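Local coordinates for cystatin-2 (Ornithodoros moubata, PDB 3L0R), which inhibits cysteine proteinases, with broad specificity for mammalian cathepsins B, C, H, L and S, as a secreted salivary cystatin of a soft tick, at residues 16-21 and 36-41; 41-46 and 55-60; 62-67 and 78-83; 89-94 and 102-107. All blocks are in the same frame, centred on the assembly; numbering follows the deposited sequence.

Contact 1 of 4, residues 16-21 and 36-41; sequences RFLELA and DTVVTV
Val41, Val38 and Leu18 meet where helix 15-25 lies against the antiparallel sheet, the packing at the heart of the cystatin fold, in which the sheet wraps round one helix. Val41 and Val38 sit on the two sides of a corner at Val39, where Val39 and Thr40 both face Glu59 across the sheet in a classic beta bulge. The bend brings both valines round to the helix while the intervening side chains turn from it.

Leu18 reaches the pair with one methyl. With CG anti to the backbone N (chi1 -179°) and chi2 at 58°, CD1 comes 3.8 Å from Val38 CG1; the two side chains run past each other in opposite directions. The same CD1 lies 3.9 Å from Val41 CG2, so a single leucine methyl bridges the corner. One turn on, Ala21 points its CB at the strand, and its small size lets Val38 come close. Further back, Phe17 adds only a loose touch, and its ring leads away toward Tyr54.

The side chains that meet are all apolar. The polar groups are served on their own sides: Ala21 N bonds to Phe17 O within the helix, and Ala21 O accepts from Thr25 OG1. Val38 divides its branches, CG1 going to the leucine and CG2 lying 3.8 Å from Ala21 CB and 3.6 Å from Ala21 O.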
# COMPACT_ATOMS: atom_id res chain seq x y z
N ARG A 16 -1.45 -9.54 -6.08
CA ARG A 16 -1.88 -9.48 -4.67
C ARG A 16 -1.15 -8.37 -3.91
O ARG A 16 -1.71 -7.74 -3.02
CB ARG A 16 -1.72 -10.84 -3.97
CG ARG A 16 -0.28 -11.37 -3.94
CD ARG A 16 -0.20 -12.89 -3.79
NE ARG A 16 0.16 -13.32 -2.43
CZ ARG A 16 1.32 -13.87 -2.08
NH1 ARG A 16 2.28 -14.10 -2.99
NH2 ARG A 16 1.53 -14.22 -0.81
N PHE A 17 0.09 -8.11 -4.29
CA PHE A 17 0.86 -7.10 -3.60
C PHE A 17 0.46 -5.71 -4.05
O PHE A 17 0.52 -4.76 -3.26
CB PHE A 17 2.35 -7.34 -3.80
CG PHE A 17 2.83 -8.68 -3.31
CD1 PHE A 17 2.39 -9.18 -2.08
CD2 PHE A 17 3.71 -9.43 -4.07
CE1 PHE A 17 2.84 -10.42 -1.62
CE2 PHE A 17 4.17 -10.67 -3.62
CZ PHE A 17 3.73 -11.17 -2.40
N LEU A 18 0.03 -5.59 -5.31
CA LEU A 18 -0.48 -4.32 -5.81
C LEU A 18 -1.81 -4.00 -5.12
O LEU A 18 -2.06 -2.86 -4.70
CB LEU A 18 -0.61 -4.34 -7.34
CG LEU A 18 -1.11 -3.06 -8.02
CD1 LEU A 18 -0.23 -1.83 -7.72
CD2 LEU A 18 -1.24 -3.30 -9.52
N GLU A 19 -2.65 -5.03 -4.99
CA GLU A 19 -3.90 -4.93 -4.26
C GLU A 19 -3.69 -4.41 -2.83
O GLU A 19 -4.40 -3.51 -2.36
CB GLU A 19 -4.57 -6.31 -4.26
CG GLU A 19 -6.08 -6.30 -4.02
CD GLU A 19 -6.76 -7.58 -4.53
OE1 GLU A 19 -7.96 -7.77 -4.23
OE2 GLU A 19 -6.09 -8.37 -5.24
N LEU A 20 -2.70 -4.98 -2.15
CA LEU A 20 -2.39 -4.60 -0.77
C LEU A 20 -1.83 -3.17 -0.68
O LEU A 20 -2.13 -2.44 0.27
CB LEU A 20 -1.42 -5.62 -0.15
CG LEU A 20 -1.99 -6.97 0.29
CD1 LEU A 20 -0.88 -8.00 0.35
CD2 LEU A 20 -2.69 -6.92 1.64
N ALA A 21 -1.03 -2.80 -1.68
CA ALA A 21 -0.44 -1.47 -1.77
C ALA A 21 -1.53 -0.41 -1.89
O ALA A 21 -1.48 0.62 -1.21
CB ALA A 21 0.53 -1.38 -2.92
N ASP A 36 -3.94 9.65 -2.20
CA ASP A 36 -2.72 9.24 -2.88
C ASP A 36 -3.00 7.89 -3.51
O ASP A 36 -3.90 7.14 -3.06
CB ASP A 36 -1.54 9.13 -1.91
CG ASP A 36 -1.07 10.47 -1.38
OD1 ASP A 36 -1.11 11.49 -2.12
OD2 ASP A 36 -0.65 10.50 -0.21
N THR A 37 -2.24 7.56 -4.54
CA THR A 37 -2.38 6.25 -5.16
C THR A 37 -1.02 5.61 -5.45
O THR A 37 0.02 6.26 -5.31
CB THR A 37 -3.27 6.32 -6.45
OG1 THR A 37 -3.55 4.99 -6.91
CG2 THR A 37 -2.57 7.13 -7.56
N VAL A 38 -1.06 4.36 -5.86
CA VAL A 38 0.14 3.61 -6.16
C VAL A 38 0.55 3.79 -7.62
O VAL A 38 -0.26 3.64 -8.53
CB VAL A 38 -0.04 2.12 -5.84
CG1 VAL A 38 1.23 1.34 -6.16
CG2 VAL A 38 -0.40 1.95 -4.39
N VAL A 39 1.83 4.10 -7.83
CA VAL A 39 2.42 4.16 -9.14
C VAL A 39 3.16 2.85 -9.37
O VAL A 39 3.02 2.24 -10.43
CB VAL A 39 3.41 5.35 -9.24
CG1 VAL A 39 4.16 5.36 -10.59
CG2 VAL A 39 2.67 6.66 -9.07
N THR A 40 3.93 2.40 -8.38
CA THR A 40 4.71 1.18 -8.55
C THR A 40 5.00 0.46 -7.23
O THR A 40 5.05 1.09 -6.18
CB THR A 40 6.01 1.42 -9.42
OG1 THR A 40 7.01 0.47 -9.09
CG2 THR A 40 6.58 2.79 -9.19
N VAL A 41 5.10 -0.86 -7.30
CA VAL A 41 5.51 -1.71 -6.18
C VAL A 41 6.95 -2.13 -6.46
O VAL A 41 7.19 -2.93 -7.36
CB VAL A 41 4.59 -2.98 -6.03
CG1 VAL A 41 4.99 -3.83 -4.78
CG2 VAL A 41 3.12 -2.59 -5.95

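Contact 2 of 4, residues 41-46 and 55-60; sequences VKEVET and KLTIEI
Thr57 O is gripped by two successive amides of the facing strand: Lys42 N at 2.8 Å and Glu43 N at 3.1 Å, both in the carbonyl plane. Lys42 and Glu43 thus share one partner, a classic beta bulge that shifts the register by one. Thr57 N returns a bond to Glu43 O; beyond the bulge, Lys55 N meets Glu45 O in a nearly straight bond of 2.7 Å.

At the bulge Lys42 turns toward strand 55-60, its chain bent along its length and crossing Glu59 at about a right angle. Lys42 NZ meets Glu59 OE2 at 2.8 Å on the anti side, 21° out of the carboxylate plane. With an alanine for Glu59 the salt bridge is lost, and the lysine, left with a weak bond to Thr87, would probably swing more freely.

Glu45 and Lys55 run side by side, but the glutamate's charge, like that of Glu43, is paired with Arg9. A water spans Glu45 OE1, Lys55 O and Thr57 OG1. Under the helix, Leu56 CD2 rests 3.7 Å from Val44 CG2, both buried. One polar face and one oily face held by antiparallel pairing make this the long, bulged hairpin of the cystatin sheet.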
# COMPACT_ATOMS: atom_id res chain seq x y z
N VAL A 41 5.10 -0.86 -7.30
CA VAL A 41 5.51 -1.71 -6.18
C VAL A 41 6.95 -2.13 -6.46
O VAL A 41 7.19 -2.93 -7.36
CB VAL A 41 4.59 -2.98 -6.03
CG1 VAL A 41 4.99 -3.83 -4.78
CG2 VAL A 41 3.12 -2.59 -5.95
N LYS A 42 7.88 -1.58 -5.70
CA LYS A 42 9.31 -1.78 -5.95
C LYS A 42 9.84 -3.05 -5.29
O LYS A 42 10.66 -3.77 -5.87
CB LYS A 42 10.11 -0.57 -5.48
CG LYS A 42 9.97 0.63 -6.38
CD LYS A 42 10.08 1.93 -5.60
CE LYS A 42 11.51 2.25 -5.16
NZ LYS A 42 11.88 3.70 -5.38
N GLU A 43 9.36 -3.31 -4.07
CA GLU A 43 9.92 -4.37 -3.27
C GLU A 43 8.90 -4.93 -2.28
O GLU A 43 8.08 -4.18 -1.75
CB GLU A 43 11.19 -3.85 -2.57
CG GLU A 43 11.72 -4.77 -1.50
CD GLU A 43 13.08 -4.36 -0.97
OE1 GLU A 43 13.59 -3.25 -1.33
OE2 GLU A 43 13.63 -5.19 -0.19
N VAL A 44 8.94 -6.25 -2.06
CA VAL A 44 8.00 -6.94 -1.14
C VAL A 44 8.70 -7.99 -0.25
O VAL A 44 9.50 -8.78 -0.73
CB VAL A 44 6.82 -7.61 -1.91
CG1 VAL A 44 5.88 -8.36 -0.94
CG2 VAL A 44 6.03 -6.58 -2.70
N GLU A 45 8.38 -7.97 1.03
CA GLU A 45 8.89 -8.92 2.00
C GLU A 45 7.74 -9.35 2.88
O GLU A 45 6.92 -8.53 3.31
CB GLU A 45 10.00 -8.32 2.86
CG GLU A 45 11.28 -8.04 2.10
CD GLU A 45 12.13 -6.99 2.79
OE1 GLU A 45 11.82 -5.76 2.62
OE2 GLU A 45 13.10 -7.39 3.50
N THR A 46 7.69 -10.66 3.16
CA THR A 46 6.63 -11.22 3.99
C THR A 46 7.22 -11.87 5.22
O THR A 46 8.36 -12.34 5.19
CB THR A 46 5.74 -12.21 3.21
OG1 THR A 46 6.56 -13.25 2.62
CG2 THR A 46 5.00 -11.47 2.11
N LYS A 55 5.48 -6.31 3.98
CA LYS A 55 6.27 -5.09 3.89
C LYS A 55 6.47 -4.66 2.41
O LYS A 55 7.22 -5.27 1.64
CB LYS A 55 7.59 -5.25 4.65
CG LYS A 55 8.52 -4.04 4.53
CD LYS A 55 9.19 -3.72 5.83
CE LYS A 55 10.31 -4.67 6.13
NZ LYS A 55 10.68 -4.57 7.56
N LEU A 56 5.78 -3.59 2.03
CA LEU A 56 5.80 -3.11 0.66
C LEU A 56 6.51 -1.77 0.54
O LEU A 56 6.15 -0.79 1.22
CB LEU A 56 4.38 -3.00 0.11
CG LEU A 56 3.37 -4.07 0.58
CD1 LEU A 56 1.96 -3.63 0.29
CD2 LEU A 56 3.65 -5.46 -0.04
N THR A 57 7.55 -1.75 -0.30
CA THR A 57 8.23 -0.56 -0.70
C THR A 57 7.59 -0.16 -2.05
O THR A 57 7.64 -0.90 -3.04
CB THR A 57 9.76 -0.81 -0.82
OG1 THR A 57 10.24 -1.41 0.38
CG2 THR A 57 10.53 0.49 -1.05
N ILE A 58 6.94 1.00 -2.03
CA ILE A 58 6.12 1.44 -3.15
C ILE A 58 6.40 2.89 -3.49
O ILE A 58 6.89 3.66 -2.65
CB ILE A 58 4.61 1.30 -2.84
CG1 ILE A 58 4.15 2.39 -1.87
CG2 ILE A 58 4.29 -0.14 -2.32
CD1 ILE A 58 2.93 2.03 -1.02
N GLU A 59 6.11 3.25 -4.73
CA GLU A 59 6.07 4.65 -5.13
C GLU A 59 4.64 5.13 -5.23
O GLU A 59 3.78 4.47 -5.82
CB GLU A 59 6.81 4.87 -6.44
CG GLU A 59 8.30 4.77 -6.25
CD GLU A 59 9.06 4.76 -7.54
OE1 GLU A 59 8.42 4.77 -8.62
OE2 GLU A 59 10.31 4.73 -7.48
N ILE A 60 4.39 6.27 -4.59
CA ILE A 60 3.06 6.85 -4.56
C ILE A 60 3.03 8.22 -5.21
O ILE A 60 4.07 8.86 -5.41
CB ILE A 60 2.47 6.91 -3.12
CG1 ILE A 60 3.15 8.02 -2.29
CG2 ILE A 60 2.54 5.52 -2.45
CD1 ILE A 60 2.44 8.35 -0.98
O HOH W 1 9.75 -3.89 1.21

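Contact 3 of 4, residues 62-67 and 78-83; sequences PSVCKI and VPKDAQ
Pro62 O takes two donors: the amide of Lys80, at 2.8 Å and in the carbonyl plane, and a water, also at 2.8 Å. That water donates to Asp81 O as well, so it ties the strand to the loop just past the direct bond. On the far side of Ser63, Val64 N reaches Val78 O at 3.0 Å, the donor sitting almost straight out from the carbonyl. These two amide bonds flank the single bridge between Ser63 and Pro79, a proline that has no N-H to give.

Ser63 uses its hydroxyl away from loop 78-83. With chi1 at 79°, OG reaches forward to accept from Cys65 N at 3.1 Å, an ST turn, and bonds Tyr35 O on strand 34-48. Lys80 lays its aliphatic chain along the Ser63 carbonyl, with CE 3.2 Å from Ser63 O, while its charged end has a cation-pi partner in Phe34. Val64 and Val78 stand side by side, CG2 to CG2, at 4.1 Å.

The Cys65-Cys77 disulfide fastens the same loop covalently right beside these bonds. Since backbone groups and one water do most of the holding, the contact probably depends more on the course of the chain than on particular side chains.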
# COMPACT_ATOMS: atom_id res chain seq x y z
N PRO A 62 -0.07 11.64 -5.79
CA PRO A 62 -1.45 12.12 -5.60
C PRO A 62 -2.36 11.75 -6.78
O PRO A 62 -1.95 11.92 -7.94
CB PRO A 62 -1.30 13.64 -5.52
CG PRO A 62 0.16 13.87 -5.15
CD PRO A 62 0.92 12.72 -5.74
N SER A 63 -3.57 11.27 -6.47
CA SER A 63 -4.56 10.87 -7.48
C SER A 63 -5.55 11.98 -7.83
O SER A 63 -5.56 13.05 -7.24
CB SER A 63 -5.34 9.62 -7.03
OG SER A 63 -6.37 9.93 -6.09
N VAL A 64 -6.39 11.70 -8.82
CA VAL A 64 -7.44 12.61 -9.23
C VAL A 64 -8.67 12.55 -8.30
O VAL A 64 -9.58 13.38 -8.41
CB VAL A 64 -7.88 12.32 -10.67
CG1 VAL A 64 -6.73 12.63 -11.66
CG2 VAL A 64 -8.37 10.86 -10.80
N CYS A 65 -8.69 11.58 -7.38
CA CYS A 65 -9.86 11.40 -6.51
C CYS A 65 -9.83 12.24 -5.25
O CYS A 65 -8.94 12.10 -4.42
CB CYS A 65 -10.03 9.95 -6.11
SG CYS A 65 -10.45 8.86 -7.46
N LYS A 66 -10.82 13.11 -5.12
CA LYS A 66 -10.93 13.95 -3.94
C LYS A 66 -11.60 13.19 -2.79
O LYS A 66 -12.70 12.62 -2.93
CB LYS A 66 -11.67 15.23 -4.28
CG LYS A 66 -11.33 16.36 -3.35
CD LYS A 66 -12.32 17.48 -3.49
CE LYS A 66 -12.36 18.33 -2.24
NZ LYS A 66 -11.47 19.50 -2.40
N ILE A 67 -10.91 13.18 -1.65
CA ILE A 67 -11.36 12.50 -0.47
C ILE A 67 -12.71 13.06 -0.00
O ILE A 67 -12.91 14.28 0.04
CB ILE A 67 -10.28 12.62 0.64
CG1 ILE A 67 -9.01 11.88 0.22
CG2 ILE A 67 -10.83 12.13 2.01
CD1 ILE A 67 -7.80 12.15 1.09
N VAL A 78 -6.45 7.26 -10.66
CA VAL A 78 -5.14 7.31 -11.28
C VAL A 78 -4.37 8.53 -10.75
O VAL A 78 -4.98 9.47 -10.23
CB VAL A 78 -5.26 7.35 -12.82
CG1 VAL A 78 -5.76 6.01 -13.36
CG2 VAL A 78 -6.17 8.51 -13.29
N PRO A 79 -3.02 8.50 -10.84
CA PRO A 79 -2.20 9.67 -10.51
C PRO A 79 -2.59 10.90 -11.32
O PRO A 79 -2.89 10.77 -12.52
CB PRO A 79 -0.79 9.23 -10.94
CG PRO A 79 -0.82 7.76 -10.83
CD PRO A 79 -2.19 7.34 -11.22
N LYS A 80 -2.57 12.07 -10.70
CA LYS A 80 -2.66 13.33 -11.48
C LYS A 80 -1.51 13.39 -12.51
O LYS A 80 -1.70 13.81 -13.67
CB LYS A 80 -2.56 14.55 -10.57
CG LYS A 80 -3.69 14.71 -9.58
CD LYS A 80 -3.30 15.71 -8.49
CE LYS A 80 -4.45 16.00 -7.53
NZ LYS A 80 -5.31 17.12 -8.02
N ASP A 81 -0.34 12.93 -12.06
CA ASP A 81 0.93 13.07 -12.78
C ASP A 81 1.90 12.07 -12.17
O ASP A 81 2.45 12.30 -11.08
CB ASP A 81 1.45 14.52 -12.65
CG ASP A 81 2.80 14.72 -13.31
OD1 ASP A 81 3.44 13.74 -13.74
OD2 ASP A 81 3.21 15.89 -13.40
N ALA A 82 2.10 10.95 -12.87
CA ALA A 82 2.80 9.78 -12.30
C ALA A 82 4.32 9.98 -12.21
O ALA A 82 5.02 9.22 -11.51
CB ALA A 82 2.45 8.49 -13.09
N GLN A 83 4.82 10.99 -12.92
CA GLN A 83 6.22 11.43 -12.78
C GLN A 83 6.56 12.01 -11.39
O GLN A 83 7.73 11.95 -10.99
CB GLN A 83 6.59 12.42 -13.89
CG GLN A 83 6.93 11.78 -15.23
CD GLN A 83 6.87 12.78 -16.38
OE1 GLN A 83 5.92 13.57 -16.48
NE2 GLN A 83 7.88 12.76 -17.26
O HOH W 2 0.48 12.90 -9.06

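Contact 4 of 4, residues 89-94 and 102-107; sequences VAVIYH and SVTSYR
Val91 O receives two consecutive amides from the opposite strand, unequally: Thr104 N comes within 2.7 Å but through a bent N-H...O angle of 130°, while Ser105 N stands off at 3.5 Å in a straighter, weak bond. Thr104 and Ser105 together facing Val91 form a classic beta bulge. At the bulge the CB of Thr104 points toward the other strand, where it lies 4.0 Å from Val91 CG1, and Thr104 OG1 is 3.6 Å from Tyr93 CB. Ser105 OG, meanwhile, lies near the other valine branch, CG2.

On both sides of the bulge the pairing is regular, with Val89 bonded both ways to Arg107 and Tyr93 to Ser102. The two segments belong to the hairpin of strands 86-95 and 100-108, the latter the outermost at this end of the five-stranded cystatin sheet.

The helix-facing side carries Ala90, Ile92, Val103 and Tyr106. A chi1 of -164° swings the Tyr106 ring away from its own amide and beside the alanine methyl, with CD1 3.7 Å from Ala90 CB in an oblique approach; its hydroxyl bonds Thr25 OG1. On the other side water links the strands twice: one molecule donates to Val89 O and bonds Ser105 OG at 2.7 Å, and a second donates to Tyr93 O and bonds Ser102 OG at 2.6 Å.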
# COMPACT_ATOMS: atom_id res chain seq x y z
N VAL A 89 7.28 2.99 2.63
CA VAL A 89 7.29 1.62 3.10
C VAL A 89 6.03 1.40 3.92
O VAL A 89 5.81 2.07 4.95
CB VAL A 89 8.58 1.28 3.92
CG1 VAL A 89 8.54 -0.15 4.43
CG2 VAL A 89 9.82 1.47 3.07
N ALA A 90 5.19 0.47 3.45
CA ALA A 90 3.96 0.10 4.14
C ALA A 90 4.03 -1.31 4.70
O ALA A 90 4.42 -2.26 4.00
CB ALA A 90 2.76 0.24 3.20
N VAL A 91 3.67 -1.45 5.98
CA VAL A 91 3.52 -2.75 6.61
C VAL A 91 2.05 -2.99 6.92
O VAL A 91 1.41 -2.19 7.63
CB VAL A 91 4.40 -2.92 7.88
CG1 VAL A 91 4.24 -4.34 8.45
CG2 VAL A 91 5.87 -2.62 7.58
N ILE A 92 1.53 -4.07 6.33
CA ILE A 92 0.18 -4.58 6.53
C ILE A 92 0.24 -5.89 7.29
O ILE A 92 0.95 -6.82 6.89
CB ILE A 92 -0.59 -4.84 5.18
CG1 ILE A 92 -0.77 -3.56 4.39
CG2 ILE A 92 -1.98 -5.48 5.44
CD1 ILE A 92 0.18 -3.42 3.28
N TYR A 93 -0.52 -5.91 8.38
CA TYR A 93 -0.78 -7.08 9.20
C TYR A 93 -2.12 -7.70 8.78
O TYR A 93 -3.16 -7.03 8.82
CB TYR A 93 -0.84 -6.64 10.65
CG TYR A 93 -0.92 -7.77 11.64
CD1 TYR A 93 -0.08 -8.87 11.54
CD2 TYR A 93 -1.83 -7.75 12.67
CE1 TYR A 93 -0.14 -9.91 12.44
CE2 TYR A 93 -1.89 -8.78 13.58
CZ TYR A 93 -1.04 -9.86 13.45
OH TYR A 93 -1.08 -10.90 14.35
N HIS A 94 -2.08 -8.97 8.38
CA HIS A 94 -3.24 -9.72 7.90
C HIS A 94 -3.54 -10.91 8.81
O HIS A 94 -2.66 -11.74 9.05
CB HIS A 94 -3.00 -10.20 6.45
CG HIS A 94 -4.20 -10.81 5.79
ND1 HIS A 94 -4.09 -11.73 4.76
CD2 HIS A 94 -5.53 -10.63 5.97
CE1 HIS A 94 -5.29 -12.10 4.35
NE2 HIS A 94 -6.19 -11.43 5.07
N SER A 102 -4.75 -4.57 8.83
CA SER A 102 -4.50 -3.26 9.39
C SER A 102 -3.15 -2.74 8.90
O SER A 102 -2.25 -3.50 8.54
CB SER A 102 -4.57 -3.29 10.91
OG SER A 102 -4.22 -4.56 11.42
N VAL A 103 -3.02 -1.42 8.85
CA VAL A 103 -1.77 -0.83 8.42
C VAL A 103 -0.96 -0.62 9.68
O VAL A 103 -1.27 0.25 10.51
CB VAL A 103 -2.00 0.47 7.66
CG1 VAL A 103 -0.67 1.05 7.20
CG2 VAL A 103 -2.93 0.21 6.48
N THR A 104 0.06 -1.46 9.85
CA THR A 104 0.94 -1.34 11.03
C THR A 104 1.72 -0.02 11.01
O THR A 104 1.82 0.65 12.03
CB THR A 104 1.91 -2.52 11.12
OG1 THR A 104 1.15 -3.73 11.11
CG2 THR A 104 2.72 -2.45 12.40
N SER A 105 2.25 0.35 9.85
CA SER A 105 3.04 1.56 9.70
C SER A 105 3.06 1.95 8.24
O SER A 105 2.90 1.10 7.36
CB SER A 105 4.48 1.40 10.24
OG SER A 105 5.23 0.41 9.54
N TYR A 106 3.22 3.23 7.98
CA TYR A 106 3.27 3.74 6.63
C TYR A 106 4.21 4.93 6.66
O TYR A 106 3.91 5.97 7.24
CB TYR A 106 1.86 4.12 6.17
CG TYR A 106 1.72 4.32 4.68
CD1 TYR A 106 0.97 3.42 3.90
CD2 TYR A 106 2.28 5.42 4.04
CE1 TYR A 106 0.81 3.60 2.53
CE2 TYR A 106 2.11 5.62 2.67
CZ TYR A 106 1.39 4.71 1.92
OH TYR A 106 1.24 4.91 0.57
N ARG A 107 5.37 4.75 6.03
CA ARG A 107 6.48 5.68 6.21
C ARG A 107 7.07 6.10 4.88
O ARG A 107 7.59 5.27 4.13
CB ARG A 107 7.56 5.07 7.13
CG ARG A 107 7.01 4.66 8.49
CD ARG A 107 8.08 4.28 9.49
NE ARG A 107 7.44 3.87 10.74
CZ ARG A 107 7.79 2.82 11.47
NH1 ARG A 107 8.81 2.07 11.11
NH2 ARG A 107 7.12 2.53 12.57
O HOH W 3 6.80 1.28 7.46
O HOH W 4 -5.23 -6.90 11.14

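From the N terminus, helix 15-25 comes first, and contact 1 closes the loop that brings strand 34-48 back against it. Contact 2 follows directly, sharing Val41, and closes the hairpin to strand 52-66. Contact 3 uses the last residues of that strand, closing the loop that returns as 78-83 at one end of the molecule. Contact 4 closes the last hairpin, on the other side of the chain's centre, about 21 Å from contact 3 between centres. All four run in series, with none nested or crossed. Across the sheet, Leu56 O of contact 2 meets Ala90 N of contact 4; separately, Thr37 of contact 1 packs on Pro79 of contact 3.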